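Local coordinates for dihydrodipicolinate synthase family protein (Sinorhizobium meliloti, PDB 4DNH) that is of unknown function but folds as a closed TIM barrel and, as a member of the dihydrodipicolinate synthase family, probably acts as an enzyme, at residues F38-V43 against D273-I278; S81-Q86 against F322-V327; D257-E262 against L311-F316. All blocks are in the same frame, centred on the assembly; numbering follows the deposited sequence.

Overall arrangement
Interaction 1 lies in the wall of a TIM barrel; interactions 2 and 3 tie loops at the C-terminal ends of its strands to helices 323-333 and 308-315. Interaction 1 is fully buried and joins the first and last strands. Interaction 2, also buried, sets loop 81-86 against its helix. Interaction 3, which pairs the loop residues 257-259 with helix 308-315, is partly buried and includes an exposed arginine. All three touch: Thr-84 lies against Ala-40 and Gly-277, Asp-257 binds the nitrogen of Ile-278, and Phe-316 stacks on Tyr-323. Backbone pairs with backbone in interaction 1, side chains and water carry interaction 2, and in interaction 3 side chains of the helix grip carbonyls of the loop.

Interaction 1: F38-V43 against D273-I278; sequences FAAAHV and DALLGI
Two groups of strand 37-40 converge on Leu-276 O: Ala-40 N donates a hydrogen bond to it at 3.0 Å, and the C-H of Ala-39 CA approaches the same oxygen at a carbon-to-oxygen distance of 3.4 Å. Phe-38 O is gripped in the same way from strand 273-276, by Leu-276 N at 3.1 Å and by a C-H contact from Leu-275 CA. The shortest bond, from Phe-38 N to Ala-274 O at 2.7 Å, completes a set of three, each with an N-H...O angle of at least 160°. The strands run parallel, 18° apart in direction, with Phe-38 paired to Leu-275 and Ala-39 to Leu-276. Gly-277 N, next along the chain, donates to a glycerol that probably comes from the crystallisation liquor.

On the face that holds Phe-38 and Leu-275, the leucine carries its CG away from its own backbone nitrogen (chi1 -162°), and this brings the branch point to 3.7 Å from Phe-38 CB. The two side chains cross obliquely. Contact is therefore made at the root of the phenylalanine, whose ring turns an edge, at CD1, to Ala-274 O. Farther along the leucine, CD2 lies 4.4 Å from Ala-40 CB. On the other face, Ala-39 meets Leu-71 of helix 61-73, and Leu-276 meets Ile-264 of helix 260-265.

This is the seam where the first and eighth strands close the barrel. Because the side chains that meet here are apolar, the backbone supplies the polar bonding: a buried setting is made tolerable by pairing amides with carbonyls.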
loop_
_atom_site.group_PDB
_atom_site.type_symbol
_atom_site.label_atom_id
_atom_site.label_comp_id
_atom_site.label_asym_id
_atom_site.label_seq_id
_atom_site.Cartn_x
_atom_site.Cartn_y
_atom_site.Cartn_z
ATOM N N PHE A 38 -0.444 9.118 1.176
ATOM C CA PHE A 38 -0.464 8.064 2.181
ATOM C C PHE A 38 0.525 6.989 1.784
ATOM O O PHE A 38 0.651 6.646 0.602
ATOM C CB PHE A 38 -1.807 7.343 2.177
ATOM C CG PHE A 38 -2.937 8.114 2.783
ATOM C CD1 PHE A 38 -3.720 8.951 1.999
ATOM C CD2 PHE A 38 -3.273 7.939 4.113
ATOM C CE1 PHE A 38 -4.789 9.638 2.554
ATOM C CE2 PHE A 38 -4.345 8.616 4.665
ATOM C CZ PHE A 38 -5.100 9.471 3.888
ATOM N N ALA A 39 1.181 6.408 2.776
ATOM C CA ALA A 39 1.822 5.135 2.562
ATOM C C ALA A 39 0.940 4.012 3.138
ATOM O O ALA A 39 0.452 4.099 4.274
ATOM C CB ALA A 39 3.204 5.136 3.178
ATOM N N ALA A 40 0.695 2.974 2.340
ATOM C CA ALA A 40 0.032 1.779 2.853
ATOM C C ALA A 40 1.100 0.978 3.594
ATOM O O ALA A 40 2.044 0.487 2.975
ATOM C CB ALA A 40 -0.576 0.971 1.722
ATOM N N ALA A 41 0.965 0.852 4.912
ATOM C CA ALA A 41 2.078 0.391 5.718
ATOM C C ALA A 41 2.016 -1.103 6.021
ATOM O O ALA A 41 0.937 -1.668 6.244
ATOM C CB ALA A 41 2.152 1.191 7.011
ATOM N N HIS A 42 3.191 -1.724 6.061
ATOM C CA HIS A 42 3.326 -3.165 6.266
ATOM C C HIS A 42 3.233 -3.507 7.732
ATOM O O HIS A 42 3.240 -2.614 8.591
ATOM C CB HIS A 42 4.662 -3.641 5.698
ATOM C CG HIS A 42 5.852 -3.175 6.491
ATOM N ND1 HIS A 42 6.364 -1.942 6.365
ATOM C CD2 HIS A 42 6.622 -3.824 7.455
ATOM C CE1 HIS A 42 7.414 -1.809 7.194
ATOM N NE2 HIS A 42 7.566 -2.958 7.863
ATOM N N VAL A 43 3.165 -4.808 8.020
ATOM C CA VAL A 43 3.113 -5.339 9.382
ATOM C C VAL A 43 4.386 -6.094 9.756
ATOM O O VAL A 43 4.871 -6.907 8.979
ATOM C CB VAL A 43 1.910 -6.293 9.555
ATOM C CG1 VAL A 43 1.961 -6.986 10.918
ATOM C CG2 VAL A 43 0.615 -5.519 9.418
ATOM N N ASP A 273 -3.191 12.442 -6.427
ATOM C CA ASP A 273 -2.625 12.277 -5.097
ATOM C C ASP A 273 -2.086 10.843 -4.936
ATOM O O ASP A 273 -1.868 10.156 -5.932
ATOM C CB ASP A 273 -3.675 12.646 -4.046
ATOM C CG ASP A 273 -3.959 14.147 -4.010
ATOM O OD1 ASP A 273 -3.025 14.915 -3.682
ATOM O OD2 ASP A 273 -5.108 14.556 -4.309
ATOM N N ALA A 274 -1.848 10.389 -3.711
ATOM C CA ALA A 274 -1.112 9.141 -3.533
ATOM C C ALA A 274 -1.534 8.316 -2.335
ATOM O O ALA A 274 -1.708 8.827 -1.239
ATOM C CB ALA A 274 0.381 9.413 -3.471
ATOM N N LEU A 275 -1.695 7.026 -2.569
ATOM C CA LEU A 275 -1.944 6.052 -1.523
ATOM C C LEU A 275 -1.268 4.775 -2.028
ATOM O O LEU A 275 -1.858 3.957 -2.755
ATOM C CB LEU A 275 -3.447 5.880 -1.310
ATOM C CG LEU A 275 -3.937 5.240 -0.012
ATOM C CD1 LEU A 275 -5.453 5.364 0.011
ATOM C CD2 LEU A 275 -3.501 3.777 0.095
ATOM N N LEU A 276 -0.007 4.637 -1.639
ATOM C CA LEU A 276 0.909 3.703 -2.272
ATOM C C LEU A 276 1.627 2.811 -1.274
ATOM O O LEU A 276 2.136 3.287 -0.252
ATOM C CB LEU A 276 1.964 4.490 -3.057
ATOM C CG LEU A 276 1.512 5.178 -4.341
ATOM C CD1 LEU A 276 2.506 6.265 -4.724
ATOM C CD2 LEU A 276 1.363 4.165 -5.462
ATOM N N GLY A 277 1.697 1.520 -1.591
ATOM C CA GLY A 277 2.565 0.595 -0.864
ATOM C C GLY A 277 4.041 0.907 -1.090
ATOM O O GLY A 277 4.857 0.650 -0.216
ATOM N N ILE A 278 4.397 1.474 -2.247
ATOM C CA ILE A 278 5.800 1.827 -2.490
ATOM C C ILE A 278 6.276 2.967 -1.565
ATOM O O ILE A 278 7.446 3.023 -1.193
ATOM C CB ILE A 278 6.122 2.092 -3.997
ATOM C CG1 ILE A 278 7.619 2.371 -4.223
ATOM C CG2 ILE A 278 5.309 3.254 -4.555
ATOM C CD1 ILE A 278 8.527 1.186 -3.985
#

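Interaction 2: S81-Q86 against F322-V327; sequences SMDTAQ and FYKTGV
Lys-324 threads past three residues of the loop 81-86, and its chain can be read atom by atom. From CB, which points toward the loop, CG lies 4.0 Å from Thr-84 O while also resting over one face of the neighbouring Tyr-323 ring, near its rim. The chain then bends (chi2 140°) and brings CD to 3.6 Å from Gln-86 CG. CE comes next, 3.3 Å from Asp-83 O. At the tip, NZ stays 4.2 Å from Asp-83 OD2, beyond salt-bridge range; a water joins them, accepting from NZ and donating to OD2 at 2.9 Å in each case, while Arg-321 O takes a direct hydrogen bond from NZ.

Asp-83 OD2 also accepts a hydrogen bond from the hydroxyl of Tyr-323, with OH 2.6 Å away and the bond on the anti lone pair. Carboxylate and ring are nearly coplanar, 23° apart, and Thr-84 OG1 donates to the same phenol oxygen at a longer 3.3 Å. A phenylalanine in place of Tyr-323 would probably leave Asp-83 OD2 without its phenol donor and Thr-84 OG1 without its acceptor.

One carboxylate oxygen thus accepts hydrogen bonds from a phenol and a water, and the phenol oxygen donates one hydrogen bond and accepts another. Such a chain of direct and water-mediated bonds fixes the loop to helix 323-333 without any ion pair in direct contact.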
loop_
_atom_site.group_PDB
_atom_site.type_symbol
_atom_site.label_atom_id
_atom_site.label_comp_id
_atom_site.label_asym_id
_atom_site.label_seq_id
_atom_site.Cartn_x
_atom_site.Cartn_y
_atom_site.Cartn_z
ATOM N N SER A 81 -4.043 -1.293 7.711
ATOM C CA SER A 81 -4.589 -2.603 7.523
ATOM C C SER A 81 -5.028 -2.742 6.062
ATOM O O SER A 81 -6.076 -3.295 5.752
ATOM C CB SER A 81 -5.733 -2.836 8.516
ATOM O OG SER A 81 -5.248 -2.858 9.847
HETATM N N MSE A 82 -4.191 -2.235 5.171
HETATM C CA MSE A 82 -4.476 -2.289 3.746
HETATM C C MSE A 82 -3.830 -3.497 3.118
HETATM O O MSE A 82 -3.264 -4.362 3.806
HETATM C CB MSE A 82 -3.996 -0.970 3.140
HETATM C CG MSE A 82 -4.962 0.157 3.517
HETATM SE SE MSE A 82 -6.691 -0.207 2.635
HETATM C CE MSE A 82 -6.090 0.222 0.807
ATOM N N ASP A 83 -3.901 -3.571 1.796
ATOM C CA ASP A 83 -3.324 -4.691 1.078
ATOM C C ASP A 83 -1.857 -4.885 1.448
ATOM O O ASP A 83 -1.408 -6.006 1.554
ATOM C CB ASP A 83 -3.468 -4.497 -0.430
ATOM C CG ASP A 83 -3.133 -5.745 -1.199
ATOM O OD1 ASP A 83 -4.000 -6.643 -1.278
ATOM O OD2 ASP A 83 -1.994 -5.839 -1.713
ATOM N N THR A 84 -1.114 -3.798 1.655
ATOM C CA THR A 84 0.305 -3.902 2.066
ATOM C C THR A 84 0.472 -4.533 3.451
ATOM O O THR A 84 1.513 -5.114 3.752
ATOM C CB THR A 84 1.037 -2.540 2.037
ATOM O OG1 THR A 84 0.850 -1.930 0.762
ATOM C CG2 THR A 84 2.523 -2.711 2.257
ATOM N N ALA A 85 -0.539 -4.412 4.303
ATOM C CA ALA A 85 -0.440 -5.004 5.646
ATOM C C ALA A 85 -0.928 -6.436 5.577
ATOM O O ALA A 85 -1.169 -7.063 6.592
ATOM C CB ALA A 85 -1.232 -4.198 6.658
ATOM N N GLN A 86 -1.087 -6.919 4.341
ATOM C CA GLN A 86 -1.379 -8.324 4.023
ATOM C C GLN A 86 -2.806 -8.708 4.310
ATOM O O GLN A 86 -3.106 -9.896 4.468
ATOM C CB GLN A 86 -0.380 -9.297 4.671
ATOM C CG GLN A 86 0.970 -9.296 3.971
ATOM C CD GLN A 86 2.083 -9.920 4.793
ATOM O OE1 GLN A 86 2.850 -9.218 5.462
ATOM N NE2 GLN A 86 2.181 -11.244 4.750
ATOM N N PHE A 322 3.125 -10.583 -4.449
ATOM C CA PHE A 322 4.220 -10.852 -3.513
ATOM C C PHE A 322 5.097 -9.639 -3.298
ATOM O O PHE A 322 6.142 -9.735 -2.662
ATOM C CB PHE A 322 5.067 -12.057 -3.963
ATOM C CG PHE A 322 4.299 -13.363 -4.001
ATOM C CD1 PHE A 322 3.541 -13.775 -2.908
ATOM C CD2 PHE A 322 4.330 -14.170 -5.133
ATOM C CE1 PHE A 322 2.824 -14.968 -2.944
ATOM C CE2 PHE A 322 3.606 -15.359 -5.173
ATOM C CZ PHE A 322 2.849 -15.756 -4.077
ATOM N N TYR A 323 4.664 -8.490 -3.801
ATOM C CA TYR A 323 5.388 -7.245 -3.559
ATOM C C TYR A 323 5.687 -6.990 -2.090
ATOM O O TYR A 323 6.708 -6.388 -1.765
ATOM C CB TYR A 323 4.639 -6.050 -4.142
ATOM C CG TYR A 323 3.421 -5.605 -3.372
ATOM C CD1 TYR A 323 2.163 -6.121 -3.667
ATOM C CD2 TYR A 323 3.512 -4.620 -2.386
ATOM C CE1 TYR A 323 1.034 -5.690 -2.974
ATOM C CE2 TYR A 323 2.394 -4.186 -1.699
ATOM C CZ TYR A 323 1.167 -4.735 -1.990
ATOM O OH TYR A 323 0.057 -4.321 -1.321
ATOM N N LYS A 324 4.817 -7.461 -1.201
ATOM C CA LYS A 324 4.961 -7.143 0.211
ATOM C C LYS A 324 6.268 -7.687 0.752
ATOM O O LYS A 324 6.870 -7.123 1.678
ATOM C CB LYS A 324 3.775 -7.661 1.004
ATOM C CG LYS A 324 2.441 -7.207 0.434
ATOM C CD LYS A 324 1.470 -8.350 0.517
ATOM C CE LYS A 324 0.270 -8.131 -0.354
ATOM N NZ LYS A 324 -0.080 -9.466 -0.880
ATOM N N THR A 325 6.716 -8.771 0.138
ATOM C CA THR A 325 7.994 -9.337 0.460
ATOM C C THR A 325 9.159 -8.373 0.219
ATOM O O THR A 325 10.022 -8.224 1.090
ATOM C CB THR A 325 8.167 -10.657 -0.284
ATOM O OG1 THR A 325 7.016 -11.460 -0.001
ATOM C CG2 THR A 325 9.450 -11.380 0.146
ATOM N N GLY A 326 9.165 -7.701 -0.933
ATOM C CA GLY A 326 10.199 -6.717 -1.243
ATOM C C GLY A 326 10.120 -5.507 -0.317
ATOM O O GLY A 326 11.132 -4.885 0.029
ATOM N N VAL A 327 8.906 -5.165 0.096
ATOM C CA VAL A 327 8.722 -4.014 0.975
ATOM C C VAL A 327 9.340 -4.284 2.362
ATOM O O VAL A 327 10.153 -3.504 2.860
ATOM C CB VAL A 327 7.223 -3.651 1.050
ATOM C CG1 VAL A 327 6.938 -2.738 2.228
ATOM C CG2 VAL A 327 6.794 -2.997 -0.267
HETATM O O HOH W 1 -1.567 -8.359 -3.056
HETATM O O HOH W 2 -2.813 -8.590 0.738
#

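Interaction 3: D257-E262 against L311-F316; sequences DFNYAE and LSRHIF
The loop residues Asp-257 and Phe-258 run beside the end of helix 308-315 in step with Ser-312 and Arg-313, the CA atoms of Phe-258 and Arg-313 being 5.3 Å apart. Arg-313 grips Phe-258 O side-on, NE and NH2 each at 2.9 Å, with the oxygen close to the guanidinium plane. NE lies in the carbonyl plane on a lone pair, whereas NH2 is tilted 31° from that plane. A weak third bond runs from NH2 to Asn-259 OD1 at 3.3 Å, the two side chains crossing at about a right angle.

CA and CB of the arginine lie over one face of the Phe-258 ring, CG comes 3.4 Å from CD2, and the extended chain carries the guanidinium on to the carbonyl, so Arg-313 holds Phe-258 by both its aliphatic and its polar parts. Phe-258 meets Phe-316 as well, with CE1 3.7 Å from CB and Phe-316 O at the ring edge.

Deeper in, Ser-312 OG donates to Asp-257 O at 2.7 Å, again in the carbonyl plane on a lone pair. With OG swung opposite its own backbone nitrogen (chi1 -161°), the hydroxyl faces that oxygen. Asp-257 itself lies over the face of Phe-316: CB stands 3.5 Å from the ring centroid in a CH-pi contact, and the carboxylate is stacked at 18° to the ring. The carboxylate oxygens bind elsewhere, OD1 to Ile-278 N and OD2 to a glycerol.

Residues 257-259 lie in the loop between strand 251-254 and helix 260-265, and 260-262 open that helix. In TIM barrels such loops, at the C-terminal ends of the strands, commonly line the active-site pocket, and the glycerol at Asp-257, probably from the crystallisation liquor, may mark such a pocket here.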
loop_
_atom_site.group_PDB
_atom_site.type_symbol
_atom_site.label_atom_id
_atom_site.label_comp_id
_atom_site.label_asym_id
_atom_site.label_seq_id
_atom_site.Cartn_x
_atom_site.Cartn_y
_atom_site.Cartn_z
ATOM N N ASP A 257 1.899 1.630 -8.381
ATOM C CA ASP A 257 3.311 1.589 -7.974
ATOM C C ASP A 257 4.304 1.455 -9.143
ATOM O O ASP A 257 5.520 1.440 -8.925
ATOM C CB ASP A 257 3.542 0.463 -6.955
ATOM C CG ASP A 257 2.647 0.586 -5.709
ATOM O OD1 ASP A 257 2.995 1.355 -4.783
ATOM O OD2 ASP A 257 1.608 -0.111 -5.648
ATOM N N PHE A 258 3.800 1.361 -10.376
ATOM C CA PHE A 258 4.662 1.346 -11.566
ATOM C C PHE A 258 4.874 2.738 -12.150
ATOM O O PHE A 258 5.891 2.998 -12.797
ATOM C CB PHE A 258 4.061 0.454 -12.645
ATOM C CG PHE A 258 4.572 -0.948 -12.632
ATOM C CD1 PHE A 258 4.219 -1.822 -11.610
ATOM C CD2 PHE A 258 5.384 -1.410 -13.666
ATOM C CE1 PHE A 258 4.686 -3.124 -11.598
ATOM C CE2 PHE A 258 5.853 -2.716 -13.669
ATOM C CZ PHE A 258 5.502 -3.570 -12.630
ATOM N N ASN A 259 3.915 3.629 -11.892
ATOM C CA ASN A 259 3.785 4.906 -12.600
ATOM C C ASN A 259 3.537 6.151 -11.754
ATOM O O ASN A 259 3.238 7.222 -12.299
ATOM C CB ASN A 259 2.667 4.758 -13.604
ATOM C CG ASN A 259 3.019 3.768 -14.679
ATOM O OD1 ASN A 259 4.040 3.917 -15.344
ATOM N ND2 ASN A 259 2.210 2.721 -14.822
ATOM N N TYR A 260 3.681 6.004 -10.437
ATOM C CA TYR A 260 3.424 7.062 -9.457
ATOM C C TYR A 260 4.088 8.428 -9.719
ATOM O O TYR A 260 3.443 9.469 -9.562
ATOM C CB TYR A 260 3.762 6.564 -8.046
ATOM C CG TYR A 260 5.179 6.050 -7.860
ATOM C CD1 TYR A 260 5.530 4.746 -8.222
ATOM C CD2 TYR A 260 6.167 6.866 -7.296
ATOM C CE1 TYR A 260 6.828 4.278 -8.048
ATOM C CE2 TYR A 260 7.468 6.411 -7.117
ATOM C CZ TYR A 260 7.799 5.115 -7.496
ATOM O OH TYR A 260 9.102 4.662 -7.314
ATOM N N ALA A 261 5.358 8.440 -10.109
ATOM C CA ALA A 261 6.052 9.713 -10.346
ATOM C C ALA A 261 5.353 10.537 -11.429
ATOM O O ALA A 261 5.041 11.710 -11.202
ATOM C CB ALA A 261 7.519 9.486 -10.689
ATOM N N GLU A 262 5.085 9.900 -12.580
ATOM C CA GLU A 262 4.393 10.521 -13.708
ATOM C C GLU A 262 3.000 11.008 -13.329
ATOM O O GLU A 262 2.599 12.119 -13.711
ATOM C CB GLU A 262 4.295 9.555 -14.901
ATOM C CG GLU A 262 3.654 10.177 -16.139
ATOM C CD GLU A 262 3.286 9.173 -17.230
ATOM O OE1 GLU A 262 3.960 8.124 -17.340
ATOM O OE2 GLU A 262 2.323 9.447 -17.998
ATOM N N LEU A 311 13.298 0.406 -9.036
ATOM C CA LEU A 311 13.222 -0.380 -7.814
ATOM C C LEU A 311 11.784 -0.806 -7.563
ATOM O O LEU A 311 11.507 -1.978 -7.309
ATOM C CB LEU A 311 13.754 0.429 -6.634
ATOM C CG LEU A 311 13.360 -0.060 -5.230
ATOM C CD1 LEU A 311 14.054 -1.370 -4.869
ATOM C CD2 LEU A 311 13.659 1.034 -4.206
ATOM N N SER A 312 10.867 0.145 -7.650
ATOM C CA SER A 312 9.464 -0.165 -7.495
ATOM C C SER A 312 8.927 -1.214 -8.499
ATOM O O SER A 312 8.252 -2.160 -8.113
ATOM C CB SER A 312 8.647 1.114 -7.608
ATOM O OG SER A 312 7.376 0.878 -7.041
ATOM N N ARG A 313 9.198 -1.025 -9.784
ATOM C CA ARG A 313 8.748 -1.970 -10.787
ATOM C C ARG A 313 9.281 -3.366 -10.506
ATOM O O ARG A 313 8.606 -4.360 -10.770
ATOM C CB ARG A 313 9.163 -1.496 -12.168
ATOM C CG ARG A 313 8.411 -0.235 -12.546
ATOM C CD ARG A 313 8.949 0.452 -13.779
ATOM N NE ARG A 313 8.023 1.520 -14.129
ATOM C CZ ARG A 313 8.135 2.315 -15.185
ATOM N NH1 ARG A 313 9.151 2.178 -16.033
ATOM N NH2 ARG A 313 7.223 3.248 -15.385
ATOM N N HIS A 314 10.481 -3.433 -9.935
ATOM C CA HIS A 314 11.082 -4.702 -9.562
ATOM C C HIS A 314 10.363 -5.328 -8.385
ATOM O O HIS A 314 10.024 -6.516 -8.413
ATOM C CB HIS A 314 12.570 -4.531 -9.291
ATOM C CG HIS A 314 13.240 -5.792 -8.789
ATOM N ND1 HIS A 314 13.627 -6.792 -9.617
ATOM C CD2 HIS A 314 13.578 -6.197 -7.492
ATOM C CE1 HIS A 314 14.190 -7.781 -8.894
ATOM N NE2 HIS A 314 14.162 -7.418 -7.592
ATOM N N ILE A 315 10.111 -4.524 -7.353
ATOM C CA ILE A 315 9.408 -4.981 -6.166
ATOM C C ILE A 315 8.009 -5.495 -6.498
ATOM O O ILE A 315 7.560 -6.505 -5.918
ATOM C CB ILE A 315 9.346 -3.897 -5.079
ATOM C CG1 ILE A 315 10.753 -3.672 -4.494
ATOM C CG2 ILE A 315 8.371 -4.305 -3.974
ATOM C CD1 ILE A 315 10.863 -2.502 -3.523
ATOM N N PHE A 316 7.342 -4.833 -7.445
ATOM C CA PHE A 316 5.974 -5.202 -7.820
ATOM C C PHE A 316 5.876 -6.092 -9.053
ATOM O O PHE A 316 4.797 -6.230 -9.636
ATOM C CB PHE A 316 5.121 -3.958 -8.034
ATOM C CG PHE A 316 4.737 -3.263 -6.761
ATOM C CD1 PHE A 316 5.681 -2.541 -6.034
ATOM C CD2 PHE A 316 3.433 -3.318 -6.298
ATOM C CE1 PHE A 316 5.328 -1.889 -4.865
ATOM C CE2 PHE A 316 3.067 -2.678 -5.134
ATOM C CZ PHE A 316 4.017 -1.961 -4.414
#